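Periplasmic branched-chain amino acid-binding protein (Burkholderia mallei, PDB 3I09) probably binds branched-chain amino acids or related small carboxylates in the periplasm and delivers them to an ABC transporter. Local coordinates at residues A[321-324]-A[328-331]; A[331-336]-A[361-366]. All blocks are in the same frame, centred on the assembly; numbering follows the deposited sequence.

Contact 1: A[321-324]-A[328-331]; sequences GYIR and SMIH
Tyr322 and Ile330 face each other as an antiparallel hydrogen-bonded pair in the beta hairpin of strands 320-323 and 329-338, part of a type I periplasmic binding protein. Ile330 N donates to Tyr322 O over 2.8 Å, almost straight out from the carbonyl (174°). The return bond, Tyr322 N to Ile330 O, is weak. Toward the turn, Arg324 N closes the ladder on Ser328 O at 3.0 Å, with the N-H aimed almost directly at the oxygen (172°). Ile323 and Met329, a selenomethionine, form the non-hydrogen-bonded pair. Their side chains cross at about a right angle, with CG1 of Ile323 against CG of Met329.

On the other face of the hairpin, the Ile330 side chain touches two flat groups. Its CB sits over one face of the Tyr322 ring, near the rim. Its CD1 lies 3.6 Å from Arg324 CZ, over a face of the guanidinium. The Arg324 chain is extended from CG to NE, which carries the charged group past Ser328 to that methyl.

The polar ends are satisfied. Tyr322 OH bonds to Glu360. Arg324 NE forms a salt bridge with Asp326, and NH2 reaches Thr364 O. A water lies 2.6 Å from Ser328 OG and makes a weak bond with Arg324 NH2. His331 NE2 donates to Ala121 O. His331 ND1 donates to Met329 O at 2.8 Å; the oxygen lies in the imidazole plane, while the nitrogen stands above the carbonyl plane, 51° out of it.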
loop_
_atom_site.group_PDB
_atom_site.type_symbol
_atom_site.label_atom_id
_atom_site.label_comp_id
_atom_site.label_asym_id
_atom_site.label_seq_id
_atom_site.Cartn_x
_atom_site.Cartn_y
_atom_site.Cartn_z
ATOM N N GLY A 321 -11.016 11.340 5.167
ATOM C CA GLY A 321 -11.568 10.032 5.484
ATOM C C GLY A 321 -11.816 9.767 6.949
ATOM O O GLY A 321 -11.960 10.685 7.746
ATOM N N TYR A 322 -11.944 8.486 7.278
ATOM C CA TYR A 322 -12.187 8.082 8.657
ATOM C C TYR A 322 -11.786 6.615 8.767
ATOM O O TYR A 322 -11.551 5.941 7.746
ATOM C CB TYR A 322 -13.663 8.293 9.025
ATOM C CG TYR A 322 -14.604 7.484 8.175
ATOM C CD1 TYR A 322 -15.017 7.927 6.920
ATOM C CD2 TYR A 322 -15.088 6.254 8.624
ATOM C CE1 TYR A 322 -15.906 7.164 6.157
ATOM C CE2 TYR A 322 -15.924 5.512 7.863
ATOM C CZ TYR A 322 -16.329 5.949 6.645
ATOM O OH TYR A 322 -17.195 5.150 5.939
ATOM N N ILE A 323 -11.687 6.146 9.995
ATOM C CA ILE A 323 -11.250 4.767 10.243
ATOM C C ILE A 323 -12.447 4.033 10.784
ATOM O O ILE A 323 -13.000 4.380 11.841
ATOM C CB ILE A 323 -10.053 4.716 11.206
ATOM C CG1 ILE A 323 -8.829 5.412 10.610
ATOM C CG2 ILE A 323 -9.739 3.228 11.609
ATOM C CD1 ILE A 323 -7.703 5.778 11.717
ATOM N N ARG A 324 -12.842 2.995 10.076
ATOM C CA ARG A 324 -14.093 2.287 10.410
ATOM C C ARG A 324 -13.846 1.040 11.250
ATOM O O ARG A 324 -12.700 0.710 11.575
ATOM C CB ARG A 324 -14.886 1.972 9.152
ATOM C CG ARG A 324 -14.283 0.943 8.276
ATOM C CD ARG A 324 -15.238 0.627 7.090
ATOM N NE ARG A 324 -14.679 -0.480 6.352
ATOM C CZ ARG A 324 -15.065 -0.884 5.152
ATOM N NH1 ARG A 324 -16.039 -0.256 4.500
ATOM N NH2 ARG A 324 -14.459 -1.923 4.611
ATOM N N SER A 328 -10.144 -0.356 8.380
ATOM C CA SER A 328 -9.792 0.339 7.164
ATOM C C SER A 328 -9.990 1.842 7.304
ATOM O O SER A 328 -11.025 2.287 7.767
ATOM C CB SER A 328 -10.627 -0.137 5.977
ATOM O OG SER A 328 -10.220 -1.432 5.611
HETATM N N MSE A 329 -9.004 2.603 6.855
HETATM C CA MSE A 329 -9.183 4.046 6.644
HETATM C C MSE A 329 -9.850 4.235 5.299
HETATM O O MSE A 329 -9.258 3.943 4.259
HETATM C CB MSE A 329 -7.824 4.796 6.715
HETATM C CG MSE A 329 -7.975 6.294 7.101
HETATM SE SE MSE A 329 -8.486 7.339 5.585
HETATM C CE MSE A 329 -6.695 7.716 4.902
ATOM N N ILE A 330 -11.112 4.700 5.325
ATOM C CA ILE A 330 -11.917 4.901 4.136
ATOM C C ILE A 330 -11.645 6.271 3.522
ATOM O O ILE A 330 -11.818 7.320 4.170
ATOM C CB ILE A 330 -13.428 4.713 4.474
ATOM C CG1 ILE A 330 -13.665 3.341 5.135
ATOM C CG2 ILE A 330 -14.258 4.845 3.193
ATOM C CD1 ILE A 330 -13.295 2.141 4.266
ATOM N N HIS A 331 -11.157 6.252 2.290
ATOM C CA HIS A 331 -10.819 7.433 1.526
ATOM C C HIS A 331 -10.932 7.100 0.031
ATOM O O HIS A 331 -10.759 5.935 -0.387
ATOM C CB HIS A 331 -9.409 7.959 1.897
ATOM C CG HIS A 331 -8.293 6.940 1.736
ATOM N ND1 HIS A 331 -8.254 5.744 2.430
ATOM C CD2 HIS A 331 -7.170 6.966 0.982
ATOM C CE1 HIS A 331 -7.188 5.055 2.059
ATOM N NE2 HIS A 331 -6.494 5.787 1.209
HETATM O O HOH W 1 -11.610 -3.570 4.990
#

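Contact 2: A[331-336]-A[361-366]; sequences HDMYLM and QAFTTK. With EDO (1,2-ethanediol), chain H.
Met333 and Ala362 make the aliphatic part of this contact, where strand 329-338 meets the end of helix 359-362. The CB of Ala362 lies 3.7 Å from CG of Met333, and both residues point their CB atoms at the opposite segment. Their CA atoms, 6.7 Å apart, are the nearest CA pair across the two segments.

The aromatic contacts centre on Phe363, the first residue past the helix to leave helical backbone angles. Its CG stands anti to its own carbonyl carbon (chi1 -65°), and the ring extends to the strand. CZ is the atom that meets both neighbours. It lies 4.1 Å from SE of Met333, a selenomethionine. This is an oblique Met-aromatic contact, and the two side chains cross at about a right angle. The Met333 chain bends at chi2 and chi3, with CG against Ala362 and SE beside Phe363. CZ also lies 3.9 Å from CE1 of His331. The imidazole and phenyl planes are inclined at 34°, an oblique pairing.

The polar approach is made by a backbone carbonyl. His331 O lies at the edge of the Phe363 ring, in its plane, 3.5 Å from CE2. Farther out, Asp332 OD1 accepts a hydrogen bond from Gly359 N, at the start of helix 359-362. A 1,2-ethanediol molecule, probably from the crystallisation liquor, makes a weak hydrogen bond from O1 to the same carboxylate oxygen at 3.1 Å.

Behind the contact, Phe363 touches helix 124-137 at Ala126, and its own carbonyl accepts from Lys129. Between the two segments themselves the join is made by van der Waals and aromatic contacts among buried residues. The carbonyl oxygen at the polarised ring edge probably adds a weak electrostatic attraction.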
loop_
_atom_site.group_PDB
_atom_site.type_symbol
_atom_site.label_atom_id
_atom_site.label_comp_id
_atom_site.label_asym_id
_atom_site.label_seq_id
_atom_site.Cartn_x
_atom_site.Cartn_y
_atom_site.Cartn_z
ATOM N N HIS A 331 -11.157 6.252 2.290
ATOM C CA HIS A 331 -10.819 7.433 1.526
ATOM C C HIS A 331 -10.932 7.100 0.031
ATOM O O HIS A 331 -10.759 5.935 -0.387
ATOM C CB HIS A 331 -9.409 7.959 1.897
ATOM C CG HIS A 331 -8.293 6.940 1.736
ATOM N ND1 HIS A 331 -8.254 5.744 2.430
ATOM C CD2 HIS A 331 -7.170 6.966 0.982
ATOM C CE1 HIS A 331 -7.188 5.055 2.059
ATOM N NE2 HIS A 331 -6.494 5.787 1.209
ATOM N N ASP A 332 -11.197 8.127 -0.759
ATOM C CA ASP A 332 -11.325 7.964 -2.205
ATOM C C ASP A 332 -10.037 7.380 -2.790
ATOM O O ASP A 332 -8.932 7.697 -2.343
ATOM C CB ASP A 332 -11.562 9.302 -2.892
ATOM C CG ASP A 332 -12.930 9.919 -2.598
ATOM O OD1 ASP A 332 -13.821 9.286 -1.968
ATOM O OD2 ASP A 332 -13.080 11.096 -3.037
HETATM N N MSE A 333 -10.201 6.553 -3.806
HETATM C CA MSE A 333 -9.106 5.999 -4.563
HETATM C C MSE A 333 -9.179 6.573 -5.990
HETATM O O MSE A 333 -10.227 7.131 -6.395
HETATM C CB MSE A 333 -9.196 4.469 -4.565
HETATM C CG MSE A 333 -9.098 3.833 -3.195
HETATM SE SE MSE A 333 -7.320 4.031 -2.318
HETATM C CE MSE A 333 -6.387 2.811 -3.339
ATOM N N TYR A 334 -8.084 6.463 -6.749
ATOM C CA TYR A 334 -7.984 7.047 -8.092
ATOM C C TYR A 334 -7.607 5.985 -9.110
ATOM O O TYR A 334 -6.598 5.282 -8.933
ATOM C CB TYR A 334 -6.941 8.189 -8.105
ATOM C CG TYR A 334 -7.309 9.215 -7.065
ATOM C CD1 TYR A 334 -8.335 10.110 -7.302
ATOM C CD2 TYR A 334 -6.725 9.195 -5.797
ATOM C CE1 TYR A 334 -8.746 10.998 -6.352
ATOM C CE2 TYR A 334 -7.130 10.076 -4.827
ATOM C CZ TYR A 334 -8.138 10.977 -5.108
ATOM O OH TYR A 334 -8.569 11.848 -4.144
ATOM N N LEU A 335 -8.388 5.899 -10.175
ATOM C CA LEU A 335 -8.060 5.082 -11.353
ATOM C C LEU A 335 -7.304 6.012 -12.285
ATOM O O LEU A 335 -7.829 7.052 -12.685
ATOM C CB LEU A 335 -9.332 4.606 -12.034
ATOM C CG LEU A 335 -9.156 3.593 -13.169
ATOM C CD1 LEU A 335 -8.564 2.276 -12.591
ATOM C CD2 LEU A 335 -10.472 3.342 -13.889
HETATM N N MSE A 336 -6.063 5.662 -12.605
HETATM C CA MSE A 336 -5.229 6.490 -13.460
HETATM C C MSE A 336 -4.700 5.756 -14.648
HETATM O O MSE A 336 -4.635 4.509 -14.664
HETATM C CB MSE A 336 -4.109 7.025 -12.603
HETATM C CG MSE A 336 -4.877 7.711 -11.489
HETATM SE SE MSE A 336 -4.001 8.947 -10.692
HETATM C CE MSE A 336 -2.734 7.761 -10.025
ATOM N N GLN A 361 -17.171 2.972 -1.877
ATOM C CA GLN A 361 -17.250 1.966 -2.913
ATOM C C GLN A 361 -15.959 1.223 -3.180
ATOM O O GLN A 361 -15.995 0.173 -3.801
ATOM C CB GLN A 361 -17.761 2.615 -4.216
ATOM C CG GLN A 361 -19.082 3.344 -3.982
ATOM C CD GLN A 361 -19.512 4.202 -5.144
ATOM O OE1 GLN A 361 -19.102 3.990 -6.292
ATOM N NE2 GLN A 361 -20.372 5.181 -4.857
ATOM N N ALA A 362 -14.829 1.719 -2.677
ATOM C CA ALA A 362 -13.525 1.187 -3.055
ATOM C C ALA A 362 -13.106 -0.062 -2.279
ATOM O O ALA A 362 -12.360 -0.917 -2.782
ATOM C CB ALA A 362 -12.478 2.286 -2.869
ATOM N N PHE A 363 -13.594 -0.177 -1.049
ATOM C CA PHE A 363 -13.138 -1.205 -0.127
ATOM C C PHE A 363 -14.197 -2.290 0.123
ATOM O O PHE A 363 -15.327 -2.219 -0.388
ATOM C CB PHE A 363 -12.706 -0.523 1.186
ATOM C CG PHE A 363 -11.508 0.388 1.018
ATOM C CD1 PHE A 363 -10.244 -0.132 1.024
ATOM C CD2 PHE A 363 -11.671 1.760 0.808
ATOM C CE1 PHE A 363 -9.124 0.677 0.828
ATOM C CE2 PHE A 363 -10.566 2.584 0.613
ATOM C CZ PHE A 363 -9.304 2.070 0.641
ATOM N N THR A 364 -13.831 -3.280 0.934
ATOM C CA THR A 364 -14.717 -4.411 1.243
ATOM C C THR A 364 -16.053 -3.902 1.790
ATOM O O THR A 364 -16.070 -3.040 2.668
ATOM C CB THR A 364 -14.054 -5.337 2.300
ATOM O OG1 THR A 364 -12.808 -5.841 1.789
ATOM C CG2 THR A 364 -14.960 -6.496 2.652
ATOM N N THR A 365 -17.166 -4.429 1.264
ATOM C CA THR A 365 -18.484 -4.047 1.737
ATOM C C THR A 365 -18.868 -4.810 2.995
ATOM O O THR A 365 -18.346 -5.904 3.272
ATOM C CB THR A 365 -19.585 -4.307 0.657
ATOM O OG1 THR A 365 -19.741 -5.723 0.449
ATOM C CG2 THR A 365 -19.247 -3.625 -0.660
ATOM N N LYS A 366 -19.793 -4.238 3.755
ATOM C CA LYS A 366 -20.291 -4.912 4.938
ATOM C C LYS A 366 -20.796 -6.308 4.645
ATOM O O LYS A 366 -20.585 -7.191 5.434
ATOM C CB LYS A 366 -21.420 -4.115 5.599
ATOM C CG LYS A 366 -21.750 -4.583 6.990
ATOM C CD LYS A 366 -22.689 -3.590 7.699
ATOM C CE LYS A 366 -23.144 -4.107 9.043
ATOM N NZ LYS A 366 -24.501 -3.608 9.414
HETATM C C1 EDO H . -14.116 8.736 2.342
HETATM O O1 EDO H . -14.367 8.389 0.978
HETATM C C2 EDO H . -15.251 9.549 2.923
HETATM O O2 EDO H . -14.764 10.763 3.503
#

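Overall arrangement
Contacts 1 and 2 have centres 10 Å apart on one side of the chain's centre. They share His331 and strand 329-338. Along the chain, the hairpin of 321-324 and 328-331 comes first. The strand then runs on through 331-336, and the chain returns by strand 351-357 to helix 359-362 and residues 361-366. The contacts also touch directly: Ile330 CD1 packs on Phe363 CD2. The antiparallel sheet and the C-terminal region are thus joined over a continuous patch. Acetoacetic acid lies about 14 Å from the Ser328 side chain and 12 Å from that of Met333. Neither contact lines its pocket.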